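Glycoside Hydrolase (Bacteroides uniformis, PDB 5T99) probably hydrolyses beta-galactosidic linkages in agarose-derived sugars, as a family 2 glycoside hydrolase whose pocket binds d-galacto-isofagomine. Local coordinates at residues Q713-D719 against Y732-E738; K798-I804 against T816-L822. One frame throughout, in Å; residues are numbered along the deposited sequence.

Interaction 1: Q713-D719 against Y732-E738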
loop_
_atom_site.group_PDB
_atom_site.type_symbol
_atom_site.label_atom_id
_atom_site.label_comp_id
_atom_site.label_asym_id
_atom_site.label_seq_id
_atom_site.Cartn_x
_atom_site.Cartn_y
_atom_site.Cartn_z
ATOM N N GLN A 713 -33.948 -10.306 -0.544
ATOM C CA GLN A 713 -32.978 -11.281 -0.012
ATOM C C GLN A 713 -31.533 -10.782 0.060
ATOM O O GLN A 713 -31.127 -9.861 -0.661
ATOM C CB GLN A 713 -33.024 -12.553 -0.861
ATOM C CG GLN A 713 -32.885 -12.297 -2.360
ATOM C CD GLN A 713 -32.897 -13.569 -3.192
ATOM O OE1 GLN A 713 -32.668 -14.663 -2.680
ATOM N NE2 GLN A 713 -33.166 -13.427 -4.485
ATOM N N ILE A 714 -30.765 -11.432 0.927
ATOM C CA ILE A 714 -29.340 -11.159 1.095
ATOM C C ILE A 714 -28.546 -12.306 0.460
ATOM O O ILE A 714 -28.871 -13.474 0.686
ATOM C CB ILE A 714 -28.949 -11.042 2.590
ATOM C CG1 ILE A 714 -29.903 -10.091 3.346
ATOM C CG2 ILE A 714 -27.488 -10.590 2.726
ATOM C CD1 ILE A 714 -29.772 -10.151 4.854
ATOM N N LYS A 715 -27.527 -11.972 -0.339
ATOM C CA LYS A 715 -26.573 -12.967 -0.844
ATOM C C LYS A 715 -25.205 -12.643 -0.260
ATOM O O LYS A 715 -24.848 -11.471 -0.137
ATOM C CB LYS A 715 -26.533 -12.978 -2.374
ATOM C CG LYS A 715 -26.211 -14.353 -2.967
ATOM C CD LYS A 715 -25.773 -14.273 -4.437
ATOM C CE LYS A 715 -25.307 -15.620 -5.003
ATOM N NZ LYS A 715 -26.394 -16.401 -5.673
ATOM N N LEU A 716 -24.460 -13.681 0.125
ATOM C CA LEU A 716 -23.113 -13.534 0.701
ATOM C C LEU A 716 -22.091 -14.172 -0.226
ATOM O O LEU A 716 -22.251 -15.329 -0.603
ATOM C CB LEU A 716 -23.023 -14.196 2.081
ATOM C CG LEU A 716 -23.957 -13.662 3.161
ATOM C CD1 LEU A 716 -23.872 -14.533 4.406
ATOM C CD2 LEU A 716 -23.654 -12.214 3.515
ATOM N N ILE A 717 -21.046 -13.423 -0.581
ATOM C CA ILE A 717 -19.982 -13.928 -1.472
ATOM C C ILE A 717 -18.590 -13.724 -0.841
ATOM O O ILE A 717 -18.002 -12.643 -0.955
ATOM C CB ILE A 717 -20.056 -13.294 -2.880
ATOM C CG1 ILE A 717 -21.498 -13.346 -3.400
ATOM C CG2 ILE A 717 -19.105 -14.009 -3.843
ATOM C CD1 ILE A 717 -21.658 -12.892 -4.833
ATOM N N PRO A 718 -18.066 -14.763 -0.160
ATOM C CA PRO A 718 -16.689 -14.706 0.326
ATOM C C PRO A 718 -15.700 -14.698 -0.829
ATOM O O PRO A 718 -15.892 -15.435 -1.804
ATOM C CB PRO A 718 -16.542 -16.001 1.142
ATOM C CG PRO A 718 -17.939 -16.476 1.396
ATOM C CD PRO A 718 -18.707 -16.044 0.194
ATOM N N ASP A 719 -14.673 -13.853 -0.738
ATOM C CA ASP A 719 -13.605 -13.862 -1.741
ATOM C C ASP A 719 -12.755 -15.133 -1.623
ATOM O O ASP A 719 -12.299 -15.657 -2.626
ATOM C CB ASP A 719 -12.754 -12.576 -1.703
ATOM C CG ASP A 719 -11.956 -12.398 -0.410
ATOM O OD1 ASP A 719 -12.282 -13.014 0.635
ATOM O OD2 ASP A 719 -11.003 -11.594 -0.442
ATOM N N TYR A 732 -13.029 -11.701 3.057
ATOM C CA TYR A 732 -13.828 -10.528 2.695
ATOM C C TYR A 732 -15.114 -11.001 2.006
ATOM O O TYR A 732 -15.090 -11.420 0.838
ATOM C CB TYR A 732 -13.046 -9.599 1.757
ATOM C CG TYR A 732 -12.029 -8.721 2.454
ATOM C CD1 TYR A 732 -12.292 -7.368 2.710
ATOM C CD2 TYR A 732 -10.797 -9.235 2.854
ATOM C CE1 TYR A 732 -11.356 -6.561 3.340
ATOM C CE2 TYR A 732 -9.857 -8.431 3.486
ATOM C CZ TYR A 732 -10.134 -7.098 3.725
ATOM O OH TYR A 732 -9.182 -6.326 4.350
ATOM N N ILE A 733 -16.229 -10.913 2.727
ATOM C CA ILE A 733 -17.517 -11.410 2.242
ATOM C C ILE A 733 -18.368 -10.253 1.729
ATOM O O ILE A 733 -18.876 -9.455 2.511
ATOM C CB ILE A 733 -18.248 -12.217 3.347
ATOM C CG1 ILE A 733 -17.391 -13.416 3.777
ATOM C CG2 ILE A 733 -19.612 -12.692 2.857
ATOM C CD1 ILE A 733 -17.744 -13.991 5.138
ATOM N N THR A 734 -18.491 -10.156 0.407
ATOM C CA THR A 734 -19.378 -9.184 -0.218
ATOM C C THR A 734 -20.818 -9.485 0.179
ATOM O O THR A 734 -21.229 -10.649 0.199
ATOM C CB THR A 734 -19.280 -9.215 -1.762
ATOM O OG1 THR A 734 -17.933 -8.939 -2.167
ATOM C CG2 THR A 734 -20.223 -8.179 -2.396
ATOM N N VAL A 735 -21.575 -8.431 0.484
ATOM C CA VAL A 735 -22.956 -8.545 0.927
ATOM C C VAL A 735 -23.823 -7.799 -0.067
ATOM O O VAL A 735 -23.702 -6.592 -0.196
ATOM C CB VAL A 735 -23.157 -7.945 2.335
ATOM C CG1 VAL A 735 -24.607 -8.139 2.796
ATOM C CG2 VAL A 735 -22.169 -8.554 3.333
ATOM N N ARG A 736 -24.692 -8.534 -0.762
ATOM C CA ARG A 736 -25.564 -7.986 -1.801
ATOM C C ARG A 736 -27.008 -7.932 -1.310
ATOM O O ARG A 736 -27.462 -8.850 -0.623
ATOM C CB ARG A 736 -25.493 -8.857 -3.057
ATOM C CG ARG A 736 -24.193 -8.717 -3.831
ATOM C CD ARG A 736 -24.042 -9.842 -4.837
ATOM N NE ARG A 736 -25.148 -9.917 -5.794
ATOM C CZ ARG A 736 -25.283 -9.157 -6.885
ATOM N NH1 ARG A 736 -24.392 -8.209 -7.182
ATOM N NH2 ARG A 736 -26.332 -9.342 -7.694
ATOM N N ILE A 737 -27.713 -6.854 -1.659
ATOM C CA ILE A 737 -29.148 -6.756 -1.426
ATOM C C ILE A 737 -29.803 -7.027 -2.771
ATOM O O ILE A 737 -29.668 -6.228 -3.706
ATOM C CB ILE A 737 -29.578 -5.374 -0.873
ATOM C CG1 ILE A 737 -28.792 -5.004 0.394
ATOM C CG2 ILE A 737 -31.071 -5.354 -0.572
ATOM C CD1 ILE A 737 -28.942 -5.977 1.555
ATOM N N GLU A 738 -30.495 -8.164 -2.860
ATOM C CA GLU A 738 -31.116 -8.618 -4.112
ATOM C C GLU A 738 -32.652 -8.607 -4.056
ATOM O O GLU A 738 -33.255 -8.723 -2.984
ATOM C CB GLU A 738 -30.611 -10.023 -4.472
ATOM C CG GLU A 738 -29.215 -10.034 -5.080
ATOM C CD GLU A 738 -28.613 -11.431 -5.248
ATOM O OE1 GLU A 738 -29.265 -12.443 -4.896
ATOM O OE2 GLU A 738 -27.464 -11.511 -5.745
HETATM O O HOH W 1 -28.909 -15.116 -5.232
HETATM O O HOH W 2 -15.844 -10.374 -1.535
#
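With its CG anti to the carbonyl carbon (chi1 -78°) and an extended chain beyond, Glu738 carries its carboxylate across to the aliphatic part of Lys715, where Glu738 OE2 lies 3.5 Å from Lys715 CD. Arg736, bent at chi3 (58°), turns its guanidinium to the same carboxylate. Side-on, Arg736 NE reaches Glu738 OE2 at 2.8 Å and NH2 joins NE on that one oxygen, which sits in the guanidinium plane and is met on its anti side. Glu738 OE1 accepts from a water 2.7 Å away, which in turn accepts from Lys715 NZ. An alanine in place of Glu738 would probably leave the Arg736 guanidinium without its mate and free to turn, and break the water link to Lys715.

Beneath these side chains the two antiparallel strands pair from Gln713–Glu738 to Pro718–Ile733, and Arg736 N points almost straight at Lys715 O (3.0 Å, 179° at the hydrogen). Beyond the last pair, Asp719 OD1 accepts from Tyr732 N at 2.9 Å, approached from above the carboxylate plane, while its OD2 forms a salt bridge with Arg328. The face of Ile714, Leu716, Pro718, Ile733, Val735 and Ile737, away from Lys715, Arg736 and Glu738, is apolar: Leu716 CB meets Ile733 CG2 at 3.8 Å, and Pro718 CB packs on Ile733 CG1 at the same distance. Branched Ile733 and Val735 suit both the extended backbone and this inner face.

The strand pair is thus two-faced: hydrocarbon turned to the domain core, and on the other side a carboxylate flanked by two basic residues, a setting likely to favour its ionised form.

Interaction 2: K798-I804 against T816-L822; sequences KQGKMNI and TTINVEL
Val820, Met802 and Gln799 are central where segments 798-804 and 816-822 pair, Val820 and Met802 giving up the most surface. Val820, branched at CB, suits the extended strand and spreads its two methyls along the other segment: CG1 reaches Lys798 O at 3.4 Å, and CG2 meets the terminal methyl of Met802, with Val820 CG2 and Met802 CE 3.8 Å apart. Met802 sets CG anti to its backbone N (chi1 174°), and its flexible thioether places CE against Ile818 as well as Val820, though the last torsion (8°) is close to eclipsed and so not a relaxed one.

Gln799 works at the open end of the hairpin. Its extended chain runs over to the C-terminal residue, and Gln799 OE1 takes a weak bond from Leu822 N at 2.8 Å, strongly bent at 122°. Val820 O is approached by Gln799 CA at 3.3 Å and, on a lone pair, by Gly800 N at 3.0 Å. Gly800 suits its place because at its backbone angles a CB would be jammed against the carbonyl oxygen of Gln799. From there the antiparallel pairing continues through Met802–Ile818 to Ile804–Thr816, the bond from Met802 N to Ile818 O being short at 2.7 Å. On the outer face Asn803 ND2 gives a weak bond to Thr817 OG1, a polar pair fitting for a partly exposed surface.

The two strands form a beta hairpin in the middle of a mixed sheet. Strand 751-758 pairs with 800-807 on one flank and the short strand 722-724 with 814-821 on the other, Ile723 touching both Met802 and Ile818, while strand 787-793 of the facing sheet lays Leu790 and Val792 against Ile804.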
loop_
_atom_site.group_PDB
_atom_site.type_symbol
_atom_site.label_atom_id
_atom_site.label_comp_id
_atom_site.label_asym_id
_atom_site.label_seq_id
_atom_site.Cartn_x
_atom_site.Cartn_y
_atom_site.Cartn_z
ATOM N N LYS A 798 -6.946 -22.544 15.562
ATOM C CA LYS A 798 -8.274 -23.142 15.661
ATOM C C LYS A 798 -8.796 -23.458 14.253
ATOM O O LYS A 798 -9.202 -22.559 13.515
ATOM C CB LYS A 798 -9.221 -22.204 16.432
ATOM C CG LYS A 798 -9.882 -22.857 17.640
ATOM C CD LYS A 798 -10.433 -21.838 18.632
ATOM C CE LYS A 798 -11.716 -21.190 18.134
ATOM N NZ LYS A 798 -12.353 -20.411 19.231
ATOM N N GLN A 799 -8.759 -24.742 13.895
ATOM C CA GLN A 799 -9.234 -25.228 12.594
ATOM C C GLN A 799 -10.713 -25.572 12.662
ATOM O O GLN A 799 -11.257 -25.734 13.751
ATOM C CB GLN A 799 -8.454 -26.470 12.163
ATOM C CG GLN A 799 -6.939 -26.303 12.188
ATOM C CD GLN A 799 -6.217 -27.451 11.508
ATOM O OE1 GLN A 799 -6.077 -27.478 10.277
ATOM N NE2 GLN A 799 -5.755 -28.410 12.306
ATOM N N GLY A 800 -11.348 -25.665 11.492
ATOM C CA GLY A 800 -12.749 -26.064 11.377
ATOM C C GLY A 800 -13.603 -25.041 10.648
ATOM O O GLY A 800 -13.083 -24.192 9.916
ATOM N N LYS A 801 -14.918 -25.125 10.858
ATOM C CA LYS A 801 -15.876 -24.248 10.194
ATOM C C LYS A 801 -16.059 -22.935 10.951
ATOM O O LYS A 801 -16.094 -22.905 12.185
ATOM C CB LYS A 801 -17.247 -24.915 10.074
ATOM C CG LYS A 801 -17.281 -26.278 9.404
ATOM C CD LYS A 801 -18.730 -26.746 9.274
ATOM C CE LYS A 801 -18.850 -28.262 9.222
ATOM N NZ LYS A 801 -18.119 -28.836 8.054
ATOM N N MET A 802 -16.176 -21.852 10.197
ATOM C CA MET A 802 -16.613 -20.576 10.730
ATOM C C MET A 802 -17.928 -20.300 10.027
ATOM O O MET A 802 -17.963 -20.223 8.796
ATOM C CB MET A 802 -15.582 -19.500 10.422
ATOM C CG MET A 802 -16.013 -18.103 10.825
ATOM S SD MET A 802 -14.825 -16.764 10.603
ATOM C CE MET A 802 -13.476 -17.512 9.687
ATOM N N ASN A 803 -19.002 -20.159 10.805
ATOM C CA ASN A 803 -20.366 -20.043 10.265
ATOM C C ASN A 803 -20.888 -18.632 10.385
ATOM O O ASN A 803 -20.990 -18.101 11.484
ATOM C CB ASN A 803 -21.307 -21.000 10.992
ATOM C CG ASN A 803 -20.822 -22.433 10.929
ATOM O OD1 ASN A 803 -20.609 -23.069 11.962
ATOM N ND2 ASN A 803 -20.606 -22.938 9.714
ATOM N N ILE A 804 -21.223 -18.041 9.241
ATOM C CA ILE A 804 -21.687 -16.664 9.170
ATOM C C ILE A 804 -23.196 -16.656 8.942
ATOM O O ILE A 804 -23.712 -17.458 8.167
ATOM C CB ILE A 804 -21.023 -15.891 8.004
ATOM C CG1 ILE A 804 -19.512 -16.179 7.915
ATOM C CG2 ILE A 804 -21.305 -14.399 8.112
ATOM C CD1 ILE A 804 -18.731 -16.021 9.203
ATOM N N THR A 816 -23.281 -18.549 5.158
ATOM C CA THR A 816 -22.141 -19.111 4.428
ATOM C C THR A 816 -21.126 -19.622 5.430
ATOM O O THR A 816 -21.079 -19.143 6.574
ATOM C CB THR A 816 -21.507 -18.085 3.442
ATOM O OG1 THR A 816 -20.617 -18.752 2.539
ATOM C CG2 THR A 816 -20.763 -16.989 4.179
ATOM N N THR A 817 -20.335 -20.600 4.999
ATOM C CA THR A 817 -19.280 -21.167 5.833
ATOM C C THR A 817 -17.902 -20.844 5.269
ATOM O O THR A 817 -17.670 -20.947 4.062
ATOM C CB THR A 817 -19.420 -22.699 5.988
ATOM O OG1 THR A 817 -20.708 -23.007 6.519
ATOM C CG2 THR A 817 -18.350 -23.257 6.942
ATOM N N ILE A 818 -16.996 -20.453 6.161
ATOM C CA ILE A 818 -15.590 -20.277 5.827
ATOM C C ILE A 818 -14.829 -21.387 6.551
ATOM O O ILE A 818 -14.982 -21.565 7.765
ATOM C CB ILE A 818 -15.062 -18.885 6.254
ATOM C CG1 ILE A 818 -15.923 -17.758 5.673
ATOM C CG2 ILE A 818 -13.612 -18.710 5.830
ATOM C CD1 ILE A 818 -16.025 -17.714 4.159
ATOM N N ASN A 819 -14.028 -22.135 5.791
ATOM C CA ASN A 819 -13.197 -23.200 6.351
ATOM C C ASN A 819 -11.815 -22.666 6.717
ATOM O O ASN A 819 -11.215 -21.906 5.965
ATOM C CB ASN A 819 -13.106 -24.381 5.379
ATOM C CG ASN A 819 -14.346 -25.252 5.421
ATOM O OD1 ASN A 819 -14.591 -25.944 6.405
ATOM N ND2 ASN A 819 -15.142 -25.210 4.365
ATOM N N VAL A 820 -11.327 -23.078 7.881
ATOM C CA VAL A 820 -10.098 -22.557 8.459
ATOM C C VAL A 820 -9.145 -23.743 8.660
ATOM O O VAL A 820 -9.505 -24.721 9.332
ATOM C CB VAL A 820 -10.401 -21.815 9.782
ATOM C CG1 VAL A 820 -9.132 -21.235 10.400
ATOM C CG2 VAL A 820 -11.439 -20.728 9.542
ATOM N N GLU A 821 -7.954 -23.654 8.061
ATOM C CA GLU A 821 -6.968 -24.736 8.049
ATOM C C GLU A 821 -5.638 -24.312 8.677
ATOM O O GLU A 821 -5.389 -23.125 8.858
ATOM C CB GLU A 821 -6.721 -25.177 6.612
ATOM C CG GLU A 821 -7.923 -25.832 5.943
ATOM C CD GLU A 821 -7.662 -26.204 4.490
ATOM O OE1 GLU A 821 -6.565 -25.898 3.973
ATOM O OE2 GLU A 821 -8.560 -26.799 3.859
ATOM N N LEU A 822 -4.802 -25.307 8.975
ATOM C CA LEU A 822 -3.450 -25.163 9.564
ATOM C C LEU A 822 -3.514 -24.904 11.066
ATOM O O LEU A 822 -3.241 -25.803 11.867
ATOM C CB LEU A 822 -2.573 -24.102 8.869
ATOM C CG LEU A 822 -2.022 -24.427 7.479
ATOM C CD1 LEU A 822 -3.103 -24.757 6.465
ATOM C CD2 LEU A 822 -1.170 -23.257 6.989
#

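Interactions 1 and 2 belong to the two sheets of one C-terminal beta-sandwich domain, with centres about 17 Å apart, and their apolar faces meet. Pro718 CB packs on Ile818 CD1 at 3.5 Å, Leu716 CD1 on Thr816 CG2 at 4.0 Å, and Ile733 CD1 on Ile804 CG1 at 4.0 Å, so residues of both strands of each pair share the core. Neither contact includes a residue of the d-galacto-isofagomine pocket. Interaction 1 nevertheless joins the sandwich to the catalytic barrel: the Tyr732 ring makes a cation-pi contact with Arg332 and also touches Ala329, both on helix 327-339. Interaction 2, in the other sheet, reaches interaction 1 through Thr816, Ile818 and Ile804.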